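Local coordinates for protein ribonucleoside-diphosphate reductase subunit beta (Clostridium botulinum, PDB 6ZJK) that probably forms the radical-generating di-iron subunit of a class I ribonucleotide reductase, which converts ribonucleoside diphosphates to deoxyribonucleoside diphosphates, at residues F102-D107 and I139-Y144; R35-M40 and I54-A59. One frame throughout, in Å; residues are numbered along the deposited sequence.

Contact 1 of 2, residues F102-D107 and I139-Y144. With FE (Fe (III) ion), chain H.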
loop_
_atom_site.group_PDB
_atom_site.type_symbol
_atom_site.label_atom_id
_atom_site.label_comp_id
_atom_site.label_asym_id
_atom_site.label_seq_id
_atom_site.Cartn_x
_atom_site.Cartn_y
_atom_site.Cartn_z
ATOM N N PHE A 102 15.756 9.212 -13.178
ATOM C CA PHE A 102 14.878 10.232 -12.606
ATOM C C PHE A 102 13.506 9.673 -12.266
ATOM O O PHE A 102 12.980 9.923 -11.174
ATOM C CB PHE A 102 14.742 11.398 -13.588
ATOM C CG PHE A 102 13.843 12.492 -13.108
ATOM C CD1 PHE A 102 14.127 13.185 -11.936
ATOM C CD2 PHE A 102 12.711 12.831 -13.827
ATOM C CE1 PHE A 102 13.298 14.198 -11.496
ATOM C CE2 PHE A 102 11.871 13.849 -13.383
ATOM C CZ PHE A 102 12.180 14.538 -12.222
ATOM N N LEU A 103 12.917 8.888 -13.169
ATOM C CA LEU A 103 11.593 8.349 -12.897
ATOM C C LEU A 103 11.616 7.390 -11.700
ATOM O O LEU A 103 10.686 7.389 -10.878
ATOM C CB LEU A 103 11.048 7.658 -14.150
ATOM C CG LEU A 103 10.861 8.521 -15.405
ATOM C CD1 LEU A 103 10.119 7.759 -16.507
ATOM C CD2 LEU A 103 10.166 9.862 -15.106
ATOM N N ASN A 104 12.696 6.615 -11.550
ATOM C CA ASN A 104 12.820 5.722 -10.394
ATOM C C ASN A 104 12.876 6.512 -9.097
ATOM O O ASN A 104 12.349 6.073 -8.069
ATOM C CB ASN A 104 14.078 4.837 -10.521
ATOM C CG ASN A 104 14.140 3.727 -9.452
ATOM O OD1 ASN A 104 13.245 2.887 -9.341
ATOM N ND2 ASN A 104 15.204 3.726 -8.674
ATOM N N PHE A 105 13.525 7.671 -9.118
ATOM C CA PHE A 105 13.483 8.547 -7.959
ATOM C C PHE A 105 12.054 9.022 -7.681
ATOM O O PHE A 105 11.627 9.067 -6.519
ATOM C CB PHE A 105 14.415 9.745 -8.169
ATOM C CG PHE A 105 14.089 10.904 -7.279
ATOM C CD1 PHE A 105 14.633 10.983 -6.005
ATOM C CD2 PHE A 105 13.197 11.899 -7.696
ATOM C CE1 PHE A 105 14.317 12.050 -5.176
ATOM C CE2 PHE A 105 12.873 12.947 -6.870
ATOM C CZ PHE A 105 13.432 13.034 -5.615
ATOM N N LEU A 106 11.283 9.320 -8.716
ATOM C CA LEU A 106 9.925 9.837 -8.538
ATOM C C LEU A 106 8.986 8.855 -7.835
ATOM O O LEU A 106 8.390 9.171 -6.888
ATOM C CB LEU A 106 9.344 10.332 -9.841
ATOM C CG LEU A 106 9.938 11.559 -10.491
ATOM C CD1 LEU A 106 9.175 11.982 -11.687
ATOM C CD2 LEU A 106 10.254 12.698 -9.592
ATOM N N ASP A 107 8.934 7.653 -8.337
ATOM C CA ASP A 107 8.143 6.630 -7.772
ATOM C C ASP A 107 8.652 6.231 -6.381
ATOM O O ASP A 107 7.876 5.902 -5.562
ATOM C CB ASP A 107 8.048 5.451 -8.680
ATOM C CG ASP A 107 7.110 5.664 -9.840
ATOM O OD1 ASP A 107 5.979 6.062 -9.681
ATOM O OD2 ASP A 107 7.485 5.382 -10.937
ATOM N N ILE A 139 5.079 -1.088 -7.695
ATOM C CA ILE A 139 5.164 -1.892 -8.913
ATOM C C ILE A 139 5.878 -1.130 -10.034
ATOM O O ILE A 139 6.644 -1.720 -10.816
ATOM C CB ILE A 139 3.766 -2.384 -9.312
ATOM C CG1 ILE A 139 3.292 -3.412 -8.270
ATOM C CG2 ILE A 139 3.755 -3.002 -10.702
ATOM C CD1 ILE A 139 2.072 -4.184 -8.707
ATOM N N HIS A 140 5.723 0.166 -10.059
ATOM C CA HIS A 140 6.329 1.002 -11.076
ATOM C C HIS A 140 7.823 0.997 -10.896
ATOM O O HIS A 140 8.537 0.764 -11.787
ATOM C CB HIS A 140 5.773 2.423 -11.062
ATOM C CG HIS A 140 4.342 2.516 -11.497
ATOM N ND1 HIS A 140 3.555 3.619 -11.272
ATOM C CD2 HIS A 140 3.550 1.604 -12.082
ATOM C CE1 HIS A 140 2.352 3.365 -11.718
ATOM N NE2 HIS A 140 2.325 2.158 -12.214
ATOM N N ALA A 141 8.235 1.223 -9.692
ATOM C CA ALA A 141 9.655 1.256 -9.375
ATOM C C ALA A 141 10.323 -0.073 -9.693
ATOM O O ALA A 141 11.465 -0.106 -10.180
ATOM C CB ALA A 141 9.854 1.638 -7.908
ATOM N N GLN A 142 9.655 -1.187 -9.489
ATOM C CA GLN A 142 10.199 -2.495 -9.761
ATOM C C GLN A 142 10.319 -2.794 -11.208
ATOM O O GLN A 142 11.197 -3.482 -11.615
ATOM C CB GLN A 142 9.357 -3.586 -9.132
ATOM C CG GLN A 142 9.968 -4.952 -9.154
ATOM C CD GLN A 142 9.401 -5.803 -10.190
ATOM O OE1 GLN A 142 8.271 -5.709 -10.507
ATOM N NE2 GLN A 142 10.179 -6.638 -10.716
ATOM N N SER A 143 9.371 -2.305 -11.969
ATOM C CA SER A 143 9.391 -2.357 -13.427
ATOM C C SER A 143 10.721 -1.868 -13.985
ATOM O O SER A 143 11.114 -2.288 -15.083
ATOM C CB SER A 143 8.237 -1.540 -14.032
ATOM O OG SER A 143 8.475 -0.138 -13.952
ATOM N N TYR A 144 11.264 -0.868 -13.337
ATOM C CA TYR A 144 12.486 -0.250 -13.781
ATOM C C TYR A 144 13.651 -1.191 -13.493
ATOM O O TYR A 144 14.499 -1.327 -14.290
ATOM C CB TYR A 144 12.721 1.146 -13.200
ATOM C CG TYR A 144 11.558 2.124 -13.363
ATOM C CD1 TYR A 144 10.829 2.152 -14.510
ATOM C CD2 TYR A 144 11.199 2.974 -12.364
ATOM C CE1 TYR A 144 9.781 3.010 -14.662
ATOM C CE2 TYR A 144 10.154 3.840 -12.514
ATOM C CZ TYR A 144 9.454 3.844 -13.660
ATOM O OH TYR A 144 8.413 4.662 -13.795
HETATM FE FE FE H . 4.040 5.864 -10.718
HETATM O O HOH W 1 1.777 6.401 -11.364
#
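Asp107 and His140 reach across from helices 90-118 and 124-151 to hold one iron of the di-iron carboxylate centre, buried in the ferritin-like helical bundle of the R2 family. Their short segments run nearly antiparallel, at 154°, with axes 8.9 Å apart. Asp107 OD1 binds the iron at 2.2 Å, and His140 ND1 does so at 2.4 Å from a ring that has OD1 at its edge, in plane. Water 1 is a further ligand, and Glu137 also binds this iron. The other carboxylate oxygen, Asp107 OD2, is turned away from the metal and accepts a hydrogen bond from Tyr144 OH at 3.1 Å, met nearly along its C-O axis. The two side chains cross at about a right angle, yet carboxylate and phenol planes are only 27° apart, and OD2 lies near the plane of the ring, at its edge. Tyr144 CG stands anti to its own carbonyl carbon (chi1 -52°), which swings the ring back along the helix; one face sits over His140 O, 3.4 Å from the ring plane. Asn104 OD1 is at the ring edge, 3.7 Å from Tyr144 CD2, with the amide steeply inclined to the ring, while Asn104 ND2 is tied to the backbone O of Arg49 in the second subunit. The Leu103 CB methylene packs by the phenol end, and Phe208 and Ile234 also touch Tyr144. Four residues after the histidine ligand, Tyr144 has the place of the radical-bearing tyrosine of class I R2 proteins. Its OH lies 5.5 Å from the iron FE, with the Asp107 carboxylate linking the two, and His140 NE2 bonds to Asp237; the arrangement is consistent with a carboxylate that couples phenol and metal during radical formation.

Contact 2 of 2, residues R35-M40 and I54-A59; sequences RGTESM and IKYSWA
The two backbones, neither of them a strand, run in roughly the same direction and come nearest where Thr37 CA lies 5.4 Å from Lys55 CA. At that point the side chains of Thr37 and Lys55 cross at about a right angle, with Thr37 CB 3.8 Å from Lys55 CB. The Thr37 CG2 methyl faces the Lys55 CB methylene and meets the Tyr56 ring obliquely. From there the lysine chain runs out fully extended over the carbonyls of Thr37 and Glu38, then bends at its last torsion (chi4 75°). That bend carries Lys55 NZ to water 2, 3.0 Å away, and the same water donates to Glu38 O at 2.9 Å, so a water bridge joins the two segments here. Further along, the phenol of Tyr56 is packed on both faces. Met40 CE sits 3.7 Å above the ring plane, offset toward the rim, in a CH-pi contact, and Met40 SD lies obliquely, 5.1 Å from the Tyr56 ring centroid: a Met-aromatic pair, reached by a methionine chain folded at chi2 and chi3. On the opposite face Lys55 CG stands over the centre of the ring. These residues join a loop of the N-terminal arm to the run leading into helix 58-68, beside the start of helix 124-151. There Glu125 ties both parts together, one carboxylate oxygen taking Thr37 OG1 and the other the backbone N of Lys55 and of Tyr56. Met40 N comes within 3.4 Å of Tyr56 OH at a poor angle, and its hydrogen bond goes instead to Glu255 OE1, on helix 225-255.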
loop_
_atom_site.group_PDB
_atom_site.type_symbol
_atom_site.label_atom_id
_atom_site.label_comp_id
_atom_site.label_asym_id
_atom_site.label_seq_id
_atom_site.Cartn_x
_atom_site.Cartn_y
_atom_site.Cartn_z
ATOM N N ARG A 35 -20.186 6.652 12.851
ATOM C CA ARG A 35 -20.342 5.796 11.686
ATOM C C ARG A 35 -20.299 6.666 10.434
ATOM O O ARG A 35 -20.944 7.724 10.378
ATOM C CB ARG A 35 -21.684 5.059 11.751
ATOM C CG ARG A 35 -22.125 4.644 13.145
ATOM C CD ARG A 35 -23.471 3.898 13.037
ATOM N NE ARG A 35 -23.931 3.243 14.263
ATOM C CZ ARG A 35 -24.179 3.910 15.386
ATOM N NH1 ARG A 35 -24.619 3.281 16.475
ATOM N NH2 ARG A 35 -23.965 5.217 15.422
ATOM N N GLY A 36 -19.620 6.145 9.410
ATOM C CA GLY A 36 -19.518 6.823 8.139
ATOM C C GLY A 36 -18.393 7.844 8.115
ATOM O O GLY A 36 -17.552 7.920 9.004
ATOM N N THR A 37 -18.416 8.678 7.095
ATOM C CA THR A 37 -17.355 9.656 6.876
ATOM C C THR A 37 -17.922 11.057 7.043
ATOM O O THR A 37 -18.996 11.365 6.510
ATOM C CB THR A 37 -16.713 9.460 5.497
ATOM O OG1 THR A 37 -15.892 8.282 5.532
ATOM C CG2 THR A 37 -15.835 10.660 5.092
ATOM N N GLU A 38 -17.235 11.876 7.839
ATOM C CA GLU A 38 -17.659 13.245 8.131
ATOM C C GLU A 38 -16.979 14.272 7.233
ATOM O O GLU A 38 -17.652 15.143 6.679
ATOM C CB GLU A 38 -17.375 13.592 9.602
ATOM C CG GLU A 38 -17.609 15.069 9.900
ATOM C CD GLU A 38 -17.391 15.466 11.358
ATOM O OE1 GLU A 38 -16.557 14.829 12.056
ATOM O OE2 GLU A 38 -18.036 16.454 11.784
ATOM N N SER A 39 -15.655 14.189 7.066
ATOM C CA SER A 39 -14.934 15.140 6.223
ATOM C C SER A 39 -13.597 14.535 5.807
ATOM O O SER A 39 -13.179 13.491 6.315
ATOM C CB SER A 39 -14.720 16.476 6.938
ATOM O OG SER A 39 -14.022 16.263 8.153
ATOM N N MET A 40 -12.904 15.224 4.903
ATOM C CA MET A 40 -11.609 14.815 4.355
ATOM C C MET A 40 -10.498 14.863 5.366
ATOM O O MET A 40 -9.716 14.003 5.452
ATOM C CB MET A 40 -11.235 15.613 3.112
ATOM C CG MET A 40 -10.129 15.028 2.258
ATOM S SD MET A 40 -10.484 13.546 1.398
ATOM C CE MET A 40 -11.629 14.080 0.195
ATOM N N ILE A 54 -20.138 5.285 2.966
ATOM C CA ILE A 54 -19.149 6.300 2.630
ATOM C C ILE A 54 -19.753 7.637 2.213
ATOM O O ILE A 54 -20.835 7.678 1.807
ATOM C CB ILE A 54 -18.233 5.816 1.486
ATOM C CG1 ILE A 54 -19.048 5.382 0.306
ATOM C CG2 ILE A 54 -17.452 4.619 1.911
ATOM C CD1 ILE A 54 -18.241 5.024 -0.883
ATOM N N LYS A 55 -19.010 8.714 2.302
ATOM C CA LYS A 55 -19.481 10.028 1.890
ATOM C C LYS A 55 -19.131 10.331 0.430
ATOM O O LYS A 55 -19.953 10.906 -0.291
ATOM C CB LYS A 55 -18.898 11.103 2.812
ATOM C CG LYS A 55 -19.117 12.543 2.342
ATOM C CD LYS A 55 -18.494 13.532 3.331
ATOM C CE LYS A 55 -18.819 14.985 3.010
ATOM N NZ LYS A 55 -20.228 15.403 3.351
ATOM N N TYR A 56 -17.931 9.956 -0.030
ATOM C CA TYR A 56 -17.486 10.314 -1.384
ATOM C C TYR A 56 -17.830 9.167 -2.325
ATOM O O TYR A 56 -17.065 8.208 -2.487
ATOM C CB TYR A 56 -15.995 10.658 -1.394
ATOM C CG TYR A 56 -15.691 11.767 -0.416
ATOM C CD1 TYR A 56 -16.200 13.038 -0.619
ATOM C CD2 TYR A 56 -14.968 11.523 0.747
ATOM C CE1 TYR A 56 -15.971 14.048 0.276
ATOM C CE2 TYR A 56 -14.740 12.529 1.661
ATOM C CZ TYR A 56 -15.250 13.791 1.421
ATOM O OH TYR A 56 -15.031 14.813 2.321
ATOM N N SER A 57 -18.964 9.323 -2.996
ATOM C CA SER A 57 -19.469 8.229 -3.820
ATOM C C SER A 57 -18.520 7.907 -4.977
ATOM O O SER A 57 -18.359 6.737 -5.352
ATOM C CB SER A 57 -20.869 8.611 -4.323
ATOM O OG SER A 57 -21.700 7.485 -4.523
ATOM N N TRP A 58 -17.745 8.877 -5.475
ATOM C CA TRP A 58 -16.810 8.588 -6.556
ATOM C C TRP A 58 -15.728 7.593 -6.148
ATOM O O TRP A 58 -15.113 6.983 -7.026
ATOM C CB TRP A 58 -16.183 9.887 -7.078
ATOM C CG TRP A 58 -15.658 10.811 -6.022
ATOM C CD1 TRP A 58 -16.290 11.933 -5.500
ATOM C CD2 TRP A 58 -14.387 10.728 -5.375
ATOM N NE1 TRP A 58 -15.475 12.525 -4.557
ATOM C CE2 TRP A 58 -14.306 11.805 -4.463
ATOM C CE3 TRP A 58 -13.300 9.848 -5.481
ATOM C CZ2 TRP A 58 -13.177 12.017 -3.669
ATOM C CZ3 TRP A 58 -12.190 10.058 -4.683
ATOM C CH2 TRP A 58 -12.128 11.126 -3.800
ATOM N N ALA A 59 -15.480 7.429 -4.868
ATOM C CA ALA A 59 -14.503 6.479 -4.378
ATOM C C ALA A 59 -14.767 5.054 -4.817
ATOM O O ALA A 59 -13.883 4.347 -5.150
ATOM C CB ALA A 59 -14.412 6.556 -2.900
HETATM O O HOH W 2 -20.555 15.097 6.305
#

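Contact 1 belongs to the buried core, contact 2 to the partly exposed end of the molecule; their centres are 31 Å apart and their nearest atoms about 17 Å, so they do not touch. Helix 124-151 takes part in contact 1, giving a metal ligand and a tyrosine, and flanks contact 2 at its start with a glutamate that binds both parts; helix 225-255 flanks both. Helix packing around iron, with a direct phenol-carboxylate bond, marks the core site, whereas surface loop packing rests on apolar touches, a methionine over an aromatic face and a water bridge. Asn104 of contact 1 bonds to the second subunit, as does Arg35, which itself takes no part in contact 2.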